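Local atomic coordinates of hydrolase (Rhizobium meliloti, PDB entry 5HOE), a protein that is an octameric carbohydrate acetylesterase of the GDSL-like (SGNH hydrolase) family, which removes acetyl groups from carbohydrate esters. Residues G50-R55 with H220-K225; R17-F22 with D58-I63; Y44-T49 with L210-N215. All blocks are in the same frame, centred on the assembly; numbering follows the deposited sequence.

Contact 1: G50-R55 with H220-K225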
# COMPACT_ATOMS: atom_id res chain seq x y z
N GLY A 50 -16.65 -19.24 31.19
CA GLY A 50 -17.58 -20.29 31.59
C GLY A 50 -18.04 -20.15 33.03
O GLY A 50 -19.19 -20.46 33.36
N ALA A 51 -17.14 -19.69 33.90
CA ALA A 51 -17.50 -19.38 35.28
C ALA A 51 -18.46 -18.20 35.36
O ALA A 51 -19.38 -18.21 36.19
CB ALA A 51 -16.22 -19.10 36.08
N MET A 52 -18.26 -17.17 34.54
CA MET A 52 -19.21 -16.06 34.50
C MET A 52 -20.57 -16.54 34.00
O MET A 52 -21.61 -16.19 34.58
CB MET A 52 -18.67 -14.96 33.58
CG MET A 52 -19.55 -13.72 33.54
SD MET A 52 -19.23 -12.59 32.17
CE MET A 52 -19.61 -13.60 30.74
N ALA A 53 -20.57 -17.38 32.96
CA ALA A 53 -21.83 -17.90 32.43
C ALA A 53 -22.59 -18.72 33.46
O ALA A 53 -23.83 -18.64 33.55
CB ALA A 53 -21.57 -18.73 31.18
N ALA A 54 -21.88 -19.52 34.25
CA ALA A 54 -22.53 -20.32 35.28
C ALA A 54 -23.22 -19.43 36.31
O ALA A 54 -24.36 -19.70 36.71
CB ALA A 54 -21.51 -21.23 35.95
N ARG A 55 -22.54 -18.38 36.76
CA ARG A 55 -23.14 -17.48 37.74
C ARG A 55 -24.31 -16.70 37.14
O ARG A 55 -25.33 -16.47 37.81
CB ARG A 55 -22.07 -16.52 38.27
CG ARG A 55 -22.52 -15.55 39.35
CD ARG A 55 -22.51 -16.18 40.75
NE ARG A 55 -21.82 -15.32 41.71
CZ ARG A 55 -21.02 -15.75 42.68
NH1 ARG A 55 -20.78 -17.04 42.83
NH2 ARG A 55 -20.44 -14.88 43.49
N HIS A 220 -16.76 -15.05 38.37
CA HIS A 220 -17.83 -14.71 39.30
C HIS A 220 -17.92 -13.21 39.52
O HIS A 220 -19.02 -12.64 39.52
CB HIS A 220 -17.62 -15.45 40.61
CG HIS A 220 -17.80 -16.93 40.49
ND1 HIS A 220 -17.51 -17.80 41.52
CD2 HIS A 220 -18.23 -17.70 39.46
CE1 HIS A 220 -17.76 -19.04 41.13
NE2 HIS A 220 -18.19 -19.00 39.89
N ALA A 221 -16.77 -12.53 39.66
CA ALA A 221 -16.80 -11.10 39.91
C ALA A 221 -17.29 -10.33 38.70
O ALA A 221 -18.00 -9.32 38.84
CB ALA A 221 -15.44 -10.61 40.37
N ILE A 222 -16.94 -10.79 37.49
CA ILE A 222 -17.43 -10.12 36.29
C ILE A 222 -18.93 -10.35 36.14
O ILE A 222 -19.66 -9.43 35.74
CB ILE A 222 -16.63 -10.56 35.06
CG1 ILE A 222 -15.16 -10.10 35.19
CG2 ILE A 222 -17.25 -10.01 33.80
CD1 ILE A 222 -14.23 -10.51 34.07
N ALA A 223 -19.42 -11.54 36.48
CA ALA A 223 -20.85 -11.81 36.44
C ALA A 223 -21.61 -10.85 37.35
O ALA A 223 -22.69 -10.38 37.00
CB ALA A 223 -21.12 -13.25 36.89
N ASP A 224 -21.07 -10.57 38.54
CA ASP A 224 -21.75 -9.62 39.42
C ASP A 224 -21.89 -8.27 38.75
O ASP A 224 -22.95 -7.62 38.81
CB ASP A 224 -20.98 -9.46 40.73
CG ASP A 224 -20.96 -10.71 41.56
OD1 ASP A 224 -21.77 -11.62 41.27
OD2 ASP A 224 -20.13 -10.79 42.49
N LYS A 225 -20.81 -7.82 38.10
CA LYS A 225 -20.83 -6.57 37.36
C LYS A 225 -21.87 -6.60 36.25
O LYS A 225 -22.62 -5.63 36.06
CB LYS A 225 -19.44 -6.34 36.79
CG LYS A 225 -19.24 -4.97 36.23
CD LYS A 225 -18.91 -3.98 37.31
CE LYS A 225 -18.90 -2.61 36.70
NZ LYS A 225 -18.63 -1.58 37.71

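Contact 2: R17-F22 with D58-I63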
# COMPACT_ATOMS: atom_id res chain seq x y z
N ARG A 17 -30.18 -12.52 26.85
CA ARG A 17 -29.23 -11.48 26.49
C ARG A 17 -27.87 -12.09 26.19
O ARG A 17 -27.44 -13.05 26.83
CB ARG A 17 -29.12 -10.41 27.55
CG ARG A 17 -29.07 -10.91 28.97
CD ARG A 17 -29.55 -9.86 29.97
NE ARG A 17 -29.99 -8.62 29.32
CZ ARG A 17 -30.91 -7.80 29.81
NH1 ARG A 17 -31.24 -6.71 29.12
NH2 ARG A 17 -31.51 -8.06 30.97
N SER A 18 -27.22 -11.50 25.20
CA SER A 18 -25.99 -12.02 24.64
C SER A 18 -24.82 -11.13 25.05
O SER A 18 -24.92 -9.89 25.04
CB SER A 18 -26.11 -12.09 23.12
OG SER A 18 -27.06 -13.09 22.79
N VAL A 19 -23.74 -11.78 25.46
CA VAL A 19 -22.55 -11.12 25.96
C VAL A 19 -21.33 -11.66 25.20
O VAL A 19 -21.02 -12.85 25.29
CB VAL A 19 -22.38 -11.32 27.47
CG1 VAL A 19 -21.17 -10.54 27.95
CG2 VAL A 19 -23.65 -10.88 28.22
N LEU A 20 -20.63 -10.78 24.49
CA LEU A 20 -19.43 -11.13 23.75
C LEU A 20 -18.20 -10.86 24.62
O LEU A 20 -18.03 -9.75 25.12
CB LEU A 20 -19.34 -10.27 22.48
CG LEU A 20 -18.02 -10.37 21.69
CD1 LEU A 20 -17.83 -11.78 21.21
CD2 LEU A 20 -17.96 -9.39 20.51
N CYS A 21 -17.35 -11.87 24.77
CA CYS A 21 -16.14 -11.75 25.59
C CYS A 21 -14.91 -11.69 24.69
O CYS A 21 -14.49 -12.70 24.13
CB CYS A 21 -16.06 -12.92 26.56
SG CYS A 21 -17.50 -13.04 27.67
N PHE A 22 -14.34 -10.50 24.53
CA PHE A 22 -13.25 -10.26 23.59
C PHE A 22 -11.92 -10.11 24.34
O PHE A 22 -11.76 -9.19 25.14
CB PHE A 22 -13.56 -9.01 22.77
CG PHE A 22 -12.70 -8.84 21.53
CD1 PHE A 22 -12.78 -9.75 20.48
CD2 PHE A 22 -11.85 -7.76 21.38
CE1 PHE A 22 -12.01 -9.59 19.34
CE2 PHE A 22 -11.08 -7.61 20.24
CZ PHE A 22 -11.18 -8.52 19.22
N ASP A 58 -29.05 -19.27 32.70
CA ASP A 58 -29.43 -19.52 31.32
C ASP A 58 -30.25 -18.39 30.70
O ASP A 58 -30.72 -18.54 29.56
CB ASP A 58 -30.13 -20.87 31.17
CG ASP A 58 -31.38 -20.97 32.01
OD1 ASP A 58 -32.09 -19.95 32.12
OD2 ASP A 58 -31.63 -22.06 32.55
N GLY A 59 -30.43 -17.27 31.39
CA GLY A 59 -30.88 -16.07 30.73
C GLY A 59 -29.82 -15.35 29.93
O GLY A 59 -30.08 -14.28 29.36
N TYR A 60 -28.60 -15.89 29.89
CA TYR A 60 -27.47 -15.24 29.23
C TYR A 60 -26.82 -16.20 28.26
O TYR A 60 -26.67 -17.39 28.56
CB TYR A 60 -26.43 -14.77 30.25
CG TYR A 60 -26.88 -13.57 31.05
CD1 TYR A 60 -27.71 -13.72 32.15
CD2 TYR A 60 -26.46 -12.29 30.72
CE1 TYR A 60 -28.12 -12.64 32.89
CE2 TYR A 60 -26.86 -11.19 31.45
CZ TYR A 60 -27.69 -11.37 32.54
OH TYR A 60 -28.11 -10.29 33.29
N HIS A 61 -26.45 -15.68 27.09
CA HIS A 61 -25.72 -16.42 26.08
C HIS A 61 -24.34 -15.79 25.94
O HIS A 61 -24.22 -14.62 25.55
CB HIS A 61 -26.48 -16.39 24.76
CG HIS A 61 -25.70 -16.90 23.59
ND1 HIS A 61 -25.51 -16.16 22.44
CD2 HIS A 61 -25.06 -18.08 23.38
CE1 HIS A 61 -24.79 -16.86 21.58
NE2 HIS A 61 -24.50 -18.02 22.13
N ILE A 62 -23.31 -16.55 26.27
CA ILE A 62 -21.93 -16.07 26.28
C ILE A 62 -21.26 -16.50 24.99
O ILE A 62 -21.31 -17.67 24.61
CB ILE A 62 -21.16 -16.60 27.51
CG1 ILE A 62 -21.36 -15.67 28.71
CG2 ILE A 62 -19.65 -16.69 27.25
CD1 ILE A 62 -22.74 -15.58 29.19
N ILE A 63 -20.60 -15.55 24.33
CA ILE A 63 -19.85 -15.77 23.10
C ILE A 63 -18.38 -15.51 23.41
O ILE A 63 -18.03 -14.44 23.92
CB ILE A 63 -20.34 -14.83 21.99
CG1 ILE A 63 -21.83 -15.04 21.71
CG2 ILE A 63 -19.53 -15.02 20.71
CD1 ILE A 63 -22.51 -13.83 21.23

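Contact 3: Y44-T49 with L210-N215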
# COMPACT_ATOMS: atom_id res chain seq x y z
N TYR A 44 -14.02 -25.29 29.44
CA TYR A 44 -14.91 -24.14 29.54
C TYR A 44 -15.21 -23.77 30.99
O TYR A 44 -15.19 -22.59 31.35
CB TYR A 44 -16.19 -24.44 28.78
CG TYR A 44 -17.21 -23.34 28.73
CD1 TYR A 44 -16.90 -22.09 28.19
CD2 TYR A 44 -18.48 -23.53 29.23
CE1 TYR A 44 -17.83 -21.08 28.13
CE2 TYR A 44 -19.44 -22.52 29.16
CZ TYR A 44 -19.10 -21.30 28.61
OH TYR A 44 -20.03 -20.29 28.54
N GLU A 45 -15.49 -24.76 31.84
CA GLU A 45 -15.88 -24.46 33.21
C GLU A 45 -14.73 -23.99 34.07
O GLU A 45 -14.97 -23.58 35.21
CB GLU A 45 -16.60 -25.64 33.85
CG GLU A 45 -17.94 -26.00 33.21
CD GLU A 45 -18.94 -24.83 33.15
OE1 GLU A 45 -18.77 -23.81 33.87
OE2 GLU A 45 -19.91 -24.93 32.38
N GLN A 46 -13.51 -23.98 33.56
CA GLN A 46 -12.35 -23.45 34.26
C GLN A 46 -11.84 -22.17 33.61
O GLN A 46 -10.76 -21.68 33.98
CB GLN A 46 -11.25 -24.50 34.32
CG GLN A 46 -11.56 -25.63 35.30
CD GLN A 46 -10.38 -26.54 35.51
OE1 GLN A 46 -9.54 -26.68 34.63
NE2 GLN A 46 -10.31 -27.16 36.68
N ARG A 47 -12.57 -21.65 32.63
CA ARG A 47 -12.29 -20.36 32.03
C ARG A 47 -13.13 -19.30 32.73
O ARG A 47 -14.19 -19.60 33.30
CB ARG A 47 -12.65 -20.38 30.54
CG ARG A 47 -12.05 -21.56 29.78
CD ARG A 47 -11.78 -21.29 28.32
NE ARG A 47 -12.90 -21.53 27.42
CZ ARG A 47 -13.11 -22.64 26.71
NH1 ARG A 47 -12.31 -23.70 26.82
NH2 ARG A 47 -14.17 -22.71 25.92
N TRP A 48 -12.67 -18.05 32.70
CA TRP A 48 -13.47 -17.01 33.34
C TRP A 48 -14.81 -16.86 32.64
O TRP A 48 -15.83 -16.66 33.30
CB TRP A 48 -12.70 -15.69 33.46
CG TRP A 48 -12.55 -14.83 32.21
CD1 TRP A 48 -11.41 -14.67 31.47
CD2 TRP A 48 -13.52 -13.95 31.63
NE1 TRP A 48 -11.61 -13.76 30.46
CE2 TRP A 48 -12.90 -13.30 30.53
CE3 TRP A 48 -14.86 -13.65 31.91
CZ2 TRP A 48 -13.57 -12.39 29.71
CZ3 TRP A 48 -15.52 -12.73 31.11
CH2 TRP A 48 -14.88 -12.12 30.01
N THR A 49 -14.83 -17.05 31.32
CA THR A 49 -16.06 -16.94 30.56
C THR A 49 -17.09 -17.98 31.02
O THR A 49 -18.27 -17.67 31.23
CB THR A 49 -15.72 -17.14 29.09
OG1 THR A 49 -14.92 -18.32 28.98
CG2 THR A 49 -14.95 -15.91 28.53
N LEU A 210 -3.08 -17.44 34.28
CA LEU A 210 -3.84 -17.60 35.52
C LEU A 210 -4.19 -19.05 35.79
O LEU A 210 -4.30 -19.87 34.88
CB LEU A 210 -5.13 -16.76 35.47
CG LEU A 210 -5.09 -15.33 34.96
CD1 LEU A 210 -6.51 -14.81 34.81
CD2 LEU A 210 -4.29 -14.50 35.91
N SER A 211 -4.35 -19.37 37.08
CA SER A 211 -4.83 -20.67 37.51
C SER A 211 -6.33 -20.80 37.29
O SER A 211 -7.04 -19.80 37.12
CB SER A 211 -4.52 -20.86 39.00
OG SER A 211 -5.35 -20.05 39.80
N ALA A 212 -6.82 -22.04 37.33
CA ALA A 212 -8.26 -22.27 37.20
C ALA A 212 -9.04 -21.56 38.30
O ALA A 212 -10.08 -20.94 38.04
CB ALA A 212 -8.56 -23.77 37.19
N GLU A 213 -8.57 -21.66 39.56
CA GLU A 213 -9.35 -21.06 40.64
C GLU A 213 -9.44 -19.55 40.48
O GLU A 213 -10.47 -18.94 40.81
CB GLU A 213 -8.83 -21.47 42.02
CG GLU A 213 -7.38 -21.10 42.36
CD GLU A 213 -7.21 -19.68 42.89
OE1 GLU A 213 -6.05 -19.21 42.94
OE2 GLU A 213 -8.20 -19.03 43.29
N THR A 214 -8.37 -18.93 39.99
CA THR A 214 -8.39 -17.49 39.73
C THR A 214 -9.30 -17.14 38.56
O THR A 214 -10.00 -16.12 38.60
CB THR A 214 -6.96 -16.99 39.51
OG1 THR A 214 -6.29 -16.91 40.77
CG2 THR A 214 -6.93 -15.61 38.86
N ASN A 215 -9.33 -17.97 37.50
CA ASN A 215 -10.31 -17.76 36.43
C ASN A 215 -11.73 -17.81 36.97
O ASN A 215 -12.60 -17.04 36.53
CB ASN A 215 -10.16 -18.84 35.36
CG ASN A 215 -8.98 -18.61 34.44
OD1 ASN A 215 -8.42 -17.50 34.32
ND2 ASN A 215 -8.59 -19.68 33.76

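Contact 1: G50-R55 with H220-K225
M52 and A223 mark the closest backbone approach of two helical segments whose axes pass 7.8 Å apart at a crossing angle of -49°; the small A223 side chain is consistent with this spacing, its CA 5.0 Å from M52 CA. The A223 methyl points at helix 48-56 and meets R55, its CB 3.6 Å from R55 CG. With CG trans to the backbone N (chi1 -176°), M52 passes A223, CG to CB 3.7 Å, then slants across I222, SD 3.6 Å from CG2. Toward solvent the contact turns polar. The R55 guanidinium stacks on H220 with an offset, planes 21° apart: its centre is over CB, and NH1 over the imidazole rim, 3.6 Å from ND1. At the guanidinium edge, D224 OD1 makes a long salt bridge, 3.7 Å from R55 NE. The H220 edge faces helix 48-56, CD2 3.5 Å from A51 O. With a serine here the imidazole under NH1 is gone, and the R55 guanidinium would probably be freer to turn, steadied by the long D224 bridge and whatever contact CB keeps. On the inner side M52 touches I62 of strand 60-66, M52 and I222 share I102 of strand 100-104, and I222 reaches F194 of strand 192-195.

Contact 2: R17-F22 with D58-I63
R17 and Y60 begin a parallel strand pairing that runs in register through S18-H61 and V19-I62 to L20-I63. These four successive bridges and five alternating backbone hydrogen bonds, from R17 N to G59 O (3.1 Å) at the outer end to C21 N to I63 O (2.8 Å) at the inner end, define a regular ladder; N-H...O angles of 163° to 168° support it. The tight part is the inner end, where L20, C21 and I63 are buried: L20 CD1 lies 3.7 Å from I63 CG2, and C21 CB is 3.6 Å from I63 O, the oxygen its own N-H binds. R17, S18, Y60 and H61, by contrast, form the partly exposed, solvent side. Its loose point is S18 OG, which lies in the plane of the H61 ring and is joined to ND1 by a weak hydrogen bond of 3.5 Å. On the reverse face R17 and Y60 stay close. R17 CG sits between the backbone N and the carbonyl carbon (chi1 43°), which lays the aliphatic chain alongside Y60; CG makes a CH-pi contact over one face of the ring, displaced toward its rim, 3.7 Å from the centroid. Buried V19 meets the edge of that ring, CG2 4.0 Å from CD2. Strand 60-66 is outermost in the chain's five-stranded sheet, and strand 17-23 pairs on its other side with strand 100-104. Helix 48-56 packs on C21 and I62, whereas helix 84-95 receives L20 and I63 on the opposite face.

Contact 3: Y44-T49 with L210-N215
Q46 and N215 join the approach to helix 48-56 to the first turn of helix 212-229, two neighbouring helices on one face of the parallel sheet of this SGNH-hydrolase-type fold. The direct link is a hydrogen bond from N215 ND2 to Q46 O, 3.0 Å long with an N-H...O angle of 152°. Its donor lies in the carbonyl plane, and Q46 O is close to the N215 amide plane, 14° out of it. Beside it, the A212 methyl packs against the flat face of the Q46 carboxamide, with CB 3.7 Å from CD. Both helix starts are fixed by their own surroundings. S211 is the N-cap of helix 212-229: its OG accepts from T214 N at 3.2 Å, and D203 bonds to the hydroxyls of both S211 and T214. R47 occupies the N-cap position of helix 48-56, while its guanidinium forms a salt bridge with E64 and a hydrogen bond with the carbonyl of Y42. W48 CG sits between its backbone N and carbonyl carbon (chi1 77°), which sends the indole away from N215 toward I102 and M104 of strand 100-104; NE1 bonds to T27. At its root the tryptophan still meets N215: W48 CA makes a CA-H...O contact with N215 O, 3.3 Å away.

How the contacts relate
Contact 3 continues the helix pairing of contact 1 into the turn leading to helix 48-56, their centres about 11 Å apart; I222 CD1 bridges them, 3.9 Å from W48 CE3. Contact 2 supplies the sheet beneath. Its centre lies about 11 Å from that of contact 1, and M52 CE reaches I62 CG1 at 3.4 Å. Contacts 2 and 3 have centres about 17 Å apart, yet C21 SG still touches W48 CH2 at 3.6 Å. C21 SG also meets M52 CE at 3.8 Å, joining all three interfaces. S25, H209 and D206 are arranged as in a Ser-His-Asp triad, consistent with the active site expected of an SGNH hydrolase; contact 3 comes near it through N215, whose side chain does not touch these residues.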